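ATP-dependent 6-phosphofructokinase subunit beta (PDB 3O8O) catalyses the ATP-dependent phosphorylation of fructose 6-phosphate to fructose 1,6-bisphosphate, the first committing step of glycolysis. Local coordinates at residues B[141-153]-B[313-326]. Numbering follows the deposited sequence.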
ATOM      1  N   ARG B 141      52.239 -29.985  26.988  1.00 81.28           N
ATOM      2  CA  ARG B 141      51.002 -29.494  26.367  1.00 81.28           C
ATOM      3  C   ARG B 141      51.034 -27.994  26.013  1.00 81.28           C
ATOM      4  O   ARG B 141      50.434 -27.574  25.014  1.00 81.28           O
ATOM      5  CB  ARG B 141      49.810 -29.807  27.294  1.00 81.28           C
ATOM      6  N   MET B 142      51.736 -27.185  26.801  1.00 80.66           N
ATOM      7  CA  MET B 142      51.779 -25.768  26.493  1.00 80.66           C
ATOM      8  C   MET B 142      53.055 -25.058  26.927  1.00 80.66           C
ATOM      9  O   MET B 142      53.026 -24.157  27.767  1.00 80.66           O
ATOM     10  CB  MET B 142      50.548 -25.090  27.091  1.00 81.28           C
ATOM     11  CG  MET B 142      50.182 -25.586  28.470  1.00 81.28           C
ATOM     12  SD  MET B 142      48.422 -25.307  28.816  1.00 81.28           S
ATOM     13  CE  MET B 142      48.400 -23.547  29.100  1.00 81.28           C
ATOM     14  N   LYS B 143      54.174 -25.453  26.331  1.00 81.28           N
ATOM     15  CA  LYS B 143      55.455 -24.846  26.656  1.00 81.28           C
ATOM     16  C   LYS B 143      55.684 -23.528  25.908  1.00 81.28           C
ATOM     17  O   LYS B 143      56.728 -22.887  26.061  1.00 81.28           O
ATOM     18  N   HIS B 144      54.698 -23.116  25.115  1.00 81.28           N
ATOM     19  CA  HIS B 144      54.808 -21.873  24.358  1.00 81.28           C
ATOM     20  C   HIS B 144      53.611 -20.972  24.512  1.00 81.28           C
ATOM     21  O   HIS B 144      52.465 -21.439  24.479  1.00 81.28           O
ATOM     22  CB  HIS B 144      54.977 -22.157  22.872  1.00 81.28           C
ATOM     23  CG  HIS B 144      56.246 -22.860  22.550  1.00 81.28           C
ATOM     24  ND1 HIS B 144      57.479 -22.335  22.871  1.00 81.28           N
ATOM     25  CD2 HIS B 144      56.478 -24.067  21.987  1.00 81.28           C
ATOM     26  CE1 HIS B 144      58.419 -23.192  22.522  1.00 81.28           C
ATOM     27  NE2 HIS B 144      57.838 -24.252  21.983  1.00 81.28           N
ATOM     28  N   LEU B 145      53.878 -19.676  24.662  1.00 81.28           N
ATOM     29  CA  LEU B 145      52.802 -18.699  24.778  1.00 81.28           C
ATOM     30  C   LEU B 145      52.616 -17.955  23.458  1.00 81.28           C
ATOM     31  O   LEU B 145      53.564 -17.399  22.895  1.00 81.28           O
ATOM     32  CB  LEU B 145      53.096 -17.683  25.884  1.00 64.33           C
ATOM     33  CG  LEU B 145      51.954 -16.690  26.099  1.00 63.70           C
ATOM     34  CD1 LEU B 145      50.704 -17.444  26.564  1.00 63.47           C
ATOM     35  CD2 LEU B 145      52.372 -15.646  27.126  1.00 64.00           C
ATOM     36  N   ASN B 146      51.395 -17.966  22.950  1.00 81.20           N
ATOM     37  CA  ASN B 146      51.116 -17.247  21.720  1.00 81.20           C
ATOM     38  C   ASN B 146      50.289 -16.015  22.101  1.00 81.20           C
ATOM     39  O   ASN B 146      49.291 -16.114  22.826  1.00 81.20           O
ATOM     40  CB  ASN B 146      50.315 -18.104  20.734  1.00 81.28           C
ATOM     41  CG  ASN B 146      50.986 -19.432  20.420  1.00 81.28           C
ATOM     42  OD1 ASN B 146      51.036 -20.336  21.262  1.00 81.28           O
ATOM     43  ND2 ASN B 146      51.503 -19.558  19.197  1.00 81.28           N
ATOM     44  N   ILE B 147      50.709 -14.849  21.626  1.00 81.28           N
ATOM     45  CA  ILE B 147      49.966 -13.640  21.935  1.00 81.28           C
ATOM     46  C   ILE B 147      49.752 -12.798  20.697  1.00 81.28           C
ATOM     47  O   ILE B 147      50.351 -13.051  19.644  1.00 81.28           O
ATOM     48  CB  ILE B 147      50.692 -12.766  22.960  1.00 47.49           C
ATOM     49  CG1 ILE B 147      51.852 -12.027  22.278  1.00 47.49           C
ATOM     50  CG2 ILE B 147      51.125 -13.634  24.131  1.00 47.49           C
ATOM     51  CD1 ILE B 147      52.568 -11.022  23.197  1.00 61.20           C
ATOM     52  N   CYS B 148      48.860 -11.821  20.835  1.00 78.40           N
ATOM     53  CA  CYS B 148      48.568 -10.877  19.772  1.00 78.19           C
ATOM     54  C   CYS B 148      48.091  -9.606  20.413  1.00 77.49           C
ATOM     55  O   CYS B 148      47.403  -9.616  21.437  1.00 78.10           O
ATOM     56  CB  CYS B 148      47.505 -11.369  18.810  1.00 81.28           C
ATOM     57  SG  CYS B 148      47.388 -10.249  17.395  1.00 81.28           S
ATOM     58  N   GLY B 149      48.460  -8.500  19.799  1.00 53.05           N
ATOM     59  CA  GLY B 149      48.100  -7.233  20.373  1.00 52.97           C
ATOM     60  C   GLY B 149      47.019  -6.543  19.592  1.00 52.95           C
ATOM     61  O   GLY B 149      46.889  -6.709  18.364  1.00 53.15           O
ATOM     62  N   THR B 150      46.238  -5.769  20.335  1.00 69.28           N
ATOM     63  CA  THR B 150      45.133  -4.994  19.797  1.00 68.69           C
ATOM     64  C   THR B 150      45.301  -3.673  20.541  1.00 68.45           C
ATOM     65  O   THR B 150      45.172  -3.619  21.773  1.00 67.89           O
ATOM     66  CB  THR B 150      43.761  -5.697  20.113  1.00 57.89           C
ATOM     67  OG1 THR B 150      43.237  -6.313  18.923  1.00 58.19           O
ATOM     68  CG2 THR B 150      42.763  -4.720  20.643  1.00 58.28           C
ATOM     69  N   VAL B 151      45.633  -2.617  19.796  1.00 62.70           N
ATOM     70  CA  VAL B 151      45.862  -1.313  20.412  1.00 62.60           C
ATOM     71  C   VAL B 151      44.616  -0.455  20.553  1.00 62.58           C
ATOM     72  O   VAL B 151      44.004  -0.022  19.576  1.00 62.34           O
ATOM     73  CB  VAL B 151      47.003  -0.508  19.669  1.00 56.51           C
ATOM     74  CG1 VAL B 151      46.828  -0.607  18.175  1.00 56.87           C
ATOM     75  CG2 VAL B 151      47.012   0.946  20.101  1.00 55.70           C
ATOM     76  N   GLY B 152      44.249  -0.235  21.807  1.00 58.28           N
ATOM     77  CA  GLY B 152      43.096   0.576  22.112  1.00 57.40           C
ATOM     78  C   GLY B 152      43.552   1.780  22.903  1.00 56.92           C
ATOM     79  O   GLY B 152      44.155   1.657  23.969  1.00 54.75           O
ATOM     80  N   SER B 153      43.259   2.960  22.378  1.00 81.28           N
ATOM     81  CA  SER B 153      43.636   4.194  23.047  1.00 81.28           C
ATOM     82  C   SER B 153      42.967   5.379  22.374  1.00 81.28           C
ATOM     83  O   SER B 153      42.858   5.410  21.149  1.00 81.28           O
ATOM     84  CB  SER B 153      45.148   4.356  22.992  1.00 67.87           C
ATOM     85  OG  SER B 153      45.532   5.533  23.664  1.00 67.20           O
ATOM     86  N   ALA B 313      45.376 -14.377  14.159  1.00 81.28           N
ATOM     87  CA  ALA B 313      46.809 -14.199  14.378  1.00 81.28           C
ATOM     88  C   ALA B 313      47.380 -15.141  15.427  1.00 81.28           C
ATOM     89  O   ALA B 313      48.289 -15.921  15.123  1.00 81.28           O
ATOM     90  CB  ALA B 313      47.100 -12.764  14.781  1.00 81.28           C
ATOM     91  N   VAL B 314      46.873 -15.073  16.659  1.00 81.27           N
ATOM     92  CA  VAL B 314      47.391 -15.953  17.706  1.00 81.27           C
ATOM     93  C   VAL B 314      47.178 -17.401  17.332  1.00 81.27           C
ATOM     94  O   VAL B 314      47.962 -18.260  17.743  1.00 81.27           O
ATOM     95  CB  VAL B 314      46.730 -15.738  19.079  1.00 63.39           C
ATOM     96  CG1 VAL B 314      47.054 -14.382  19.606  1.00 62.56           C
ATOM     97  CG2 VAL B 314      45.223 -15.958  18.975  1.00 63.14           C
ATOM     98  N   LEU B 315      46.120 -17.676  16.570  1.00 72.13           N
ATOM     99  CA  LEU B 315      45.840 -19.046  16.148  1.00 71.63           C
ATOM    100  C   LEU B 315      46.828 -19.578  15.116  1.00 71.06           C
ATOM    101  O   LEU B 315      46.928 -20.793  14.917  1.00 69.46           O
ATOM    102  CB  LEU B 315      44.425 -19.187  15.595  1.00 59.49           C
ATOM    103  CG  LEU B 315      43.342 -19.473  16.636  1.00 58.86           C
ATOM    104  CD1 LEU B 315      42.154 -20.080  15.945  1.00 58.63           C
ATOM    105  CD2 LEU B 315      43.843 -20.441  17.683  1.00 58.57           C
ATOM    106  N   GLU B 316      47.550 -18.687  14.444  1.00 81.28           N
ATOM    107  CA  GLU B 316      48.541 -19.150  13.489  1.00 81.28           C
ATOM    108  C   GLU B 316      49.954 -18.685  13.842  1.00 81.28           C
ATOM    109  O   GLU B 316      50.882 -18.836  13.043  1.00 81.28           O
ATOM    110  CB  GLU B 316      48.162 -18.758  12.052  1.00 81.28           C
ATOM    111  CG  GLU B 316      47.664 -17.341  11.858  1.00 81.28           C
ATOM    112  CD  GLU B 316      47.085 -17.139  10.471  1.00 81.28           C
ATOM    113  OE1 GLU B 316      47.833 -16.718   9.555  1.00 81.28           O
ATOM    114  OE2 GLU B 316      45.878 -17.426  10.292  1.00 81.28           O
ATOM    115  N   SER B 317      50.131 -18.129  15.038  1.00 81.28           N
ATOM    116  CA  SER B 317      51.466 -17.707  15.452  1.00 81.28           C
ATOM    117  C   SER B 317      52.195 -18.977  15.895  1.00 81.28           C
ATOM    118  O   SER B 317      51.554 -19.951  16.338  1.00 81.28           O
ATOM    119  CB  SER B 317      51.404 -16.731  16.625  1.00 65.69           C
ATOM    120  OG  SER B 317      51.856 -17.345  17.823  1.00 65.69           O
ATOM    121  N   THR B 318      53.524 -18.958  15.763  1.00 81.28           N
ATOM    122  CA  THR B 318      54.377 -20.093  16.141  1.00 81.28           C
ATOM    123  C   THR B 318      55.549 -19.629  17.006  1.00 81.28           C
ATOM    124  O   THR B 318      55.805 -18.423  17.128  1.00 81.28           O
ATOM    125  CB  THR B 318      54.987 -20.769  14.913  1.00 80.55           C
ATOM    126  OG1 THR B 318      55.963 -19.882  14.337  1.00 80.55           O
ATOM    127  CG2 THR B 318      53.887 -21.137  13.893  1.00 80.55           C
ATOM    128  N   PRO B 319      56.286 -20.591  17.609  1.00 81.28           N
ATOM    129  CA  PRO B 319      57.422 -20.215  18.452  1.00 81.28           C
ATOM    130  C   PRO B 319      58.428 -19.324  17.723  1.00 81.28           C
ATOM    131  O   PRO B 319      59.168 -18.569  18.367  1.00 81.28           O
ATOM    132  CB  PRO B 319      58.006 -21.569  18.868  1.00 74.55           C
ATOM    133  CG  PRO B 319      56.781 -22.444  18.966  1.00 74.44           C
ATOM    134  CD  PRO B 319      56.047 -22.050  17.682  1.00 74.57           C
ATOM    135  N   ASP B 320      58.444 -19.381  16.390  1.00 81.28           N
ATOM    136  CA  ASP B 320      59.394 -18.559  15.643  1.00 81.28           C
ATOM    137  C   ASP B 320      58.822 -17.240  15.129  1.00 81.28           C
ATOM    138  O   ASP B 320      59.592 -16.315  14.838  1.00 81.28           O
ATOM    139  CB  ASP B 320      59.983 -19.349  14.470  1.00 81.28           C
ATOM    140  CG  ASP B 320      60.341 -20.776  14.853  1.00 81.28           C
ATOM    141  OD1 ASP B 320      59.414 -21.620  14.852  1.00 81.28           O
ATOM    142  OD2 ASP B 320      61.531 -21.047  15.169  1.00 81.28           O
ATOM    143  N   THR B 321      57.488 -17.153  15.019  1.00 81.28           N
ATOM    144  CA  THR B 321      56.805 -15.933  14.535  1.00 81.28           C
ATOM    145  C   THR B 321      56.874 -14.780  15.546  1.00 81.28           C
ATOM    146  O   THR B 321      56.525 -14.946  16.722  1.00 81.28           O
ATOM    147  CB  THR B 321      55.305 -16.187  14.258  1.00 81.28           C
ATOM    148  OG1 THR B 321      54.660 -16.574  15.477  1.00 81.28           O
ATOM    149  CG2 THR B 321      55.112 -17.287  13.234  1.00 81.28           C
ATOM    150  N   PRO B 322      57.332 -13.597  15.103  1.00 81.28           N
ATOM    151  CA  PRO B 322      57.427 -12.438  16.008  1.00 81.28           C
ATOM    152  C   PRO B 322      56.037 -12.073  16.509  1.00 81.28           C
ATOM    153  O   PRO B 322      55.058 -12.238  15.782  1.00 81.28           O
ATOM    154  CB  PRO B 322      58.013 -11.346  15.115  1.00 81.28           C
ATOM    155  CG  PRO B 322      58.854 -12.131  14.141  1.00 81.28           C
ATOM    156  CD  PRO B 322      57.965 -13.312  13.804  1.00 81.28           C
ATOM    157  N   SER B 323      55.943 -11.579  17.739  1.00 81.28           N
ATOM    158  CA  SER B 323      54.644 -11.218  18.292  1.00 81.28           C
ATOM    159  C   SER B 323      53.937 -10.197  17.401  1.00 81.28           C
ATOM    160  O   SER B 323      54.470  -9.108  17.127  1.00 81.28           O
ATOM    161  CB  SER B 323      54.808 -10.677  19.708  1.00 81.28           C
ATOM    162  OG  SER B 323      55.333 -11.683  20.556  1.00 81.28           O
ATOM    163  N   PRO B 324      52.720 -10.548  16.931  1.00 81.24           N
ATOM    164  CA  PRO B 324      51.881  -9.723  16.060  1.00 81.24           C
ATOM    165  C   PRO B 324      51.055  -8.684  16.818  1.00 81.24           C
ATOM    166  O   PRO B 324      51.003  -8.673  18.048  1.00 81.24           O
ATOM    167  CB  PRO B 324      51.010 -10.762  15.372  1.00 78.49           C
ATOM    168  CG  PRO B 324      50.695 -11.676  16.523  1.00 78.49           C
ATOM    169  CD  PRO B 324      52.063 -11.850  17.180  1.00 78.49           C
ATOM    170  N   LEU B 325      50.398  -7.825  16.049  1.00 81.28           N
ATOM    171  CA  LEU B 325      49.575  -6.749  16.570  1.00 81.28           C
ATOM    172  C   LEU B 325      48.697  -6.309  15.401  1.00 81.28           C
ATOM    173  O   LEU B 325      49.192  -6.137  14.281  1.00 81.28           O
ATOM    174  CB  LEU B 325      50.500  -5.632  17.054  1.00 60.21           C
ATOM    175  CG  LEU B 325      50.083  -4.171  17.053  1.00 59.82           C
ATOM    176  CD1 LEU B 325      51.032  -3.377  17.976  1.00 60.07           C
ATOM    177  CD2 LEU B 325      50.107  -3.638  15.614  1.00 58.95           C
ATOM    178  N   ILE B 326      47.396  -6.157  15.629  1.00 72.35           N
ATOM    179  CA  ILE B 326      46.529  -5.747  14.526  1.00 72.72           C
ATOM    180  C   ILE B 326      46.332  -4.245  14.415  1.00 72.30           C
ATOM    181  O   ILE B 326      46.080  -3.561  15.411  1.00 71.21           O
ATOM    182  CB  ILE B 326      45.144  -6.395  14.588  1.00 80.94           C
ATOM    183  CG1 ILE B 326      45.214  -7.872  14.195  1.00 80.94           C
ATOM    184  CG2 ILE B 326      44.242  -5.720  13.589  1.00 80.94           C
ATOM    185  CD1 ILE B 326      45.942  -8.745  15.179  1.00 71.07           C
TER
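Asn146 ND2 donates to Ser317 OG at 2.6 Å, with the hydroxyl close to the amide plane and an N-H...O angle of 157°. The side chain has CG anti to its carbonyl carbon (chi1 -55°), which carries the amide toward the loop after helix 297-316. An alanine here would lose that donor and is likely to leave the Ser317 hydroxyl without this mate and the loop less firmly tied to the strand. The pair illustrates how parallel strands can be joined by backbone bonds where they run side by side and by side-chain contacts beyond. In the paired region, the backbone N of Ile326 donates to Gly149 O at 2.8 Å, and Gly149 N in turn donates to Pro324 O at 3.1 Å, so one residue of strand 146-151 is bonded on either side of Leu325, the pattern of a parallel bridge. Farther out, before Asn146, Pro319 CG lies over one face of the His144 imidazole, 3.6 Å from its centroid, a CH-pi contact. On the sheet face covered by helix 297-316, chi1 of -172° swings Cys148 SG away from its backbone N and in among Ala313 CB at 3.6 Å, Pro324 CG at 3.7 Å and Ile326 CD1. Ile147 faces the other way, onto helix 108-129, where Ser323 OG bonds Asp115 and Arg118. Strand 146-151 runs on to Ser153, a fructose 6-phosphate-binding residue. Helix 297-316 thus passes through a loop into a strand parallel to 146-151, with helices on both faces: the three-layer alpha/beta/alpha sandwich of the phosphofructokinase fold.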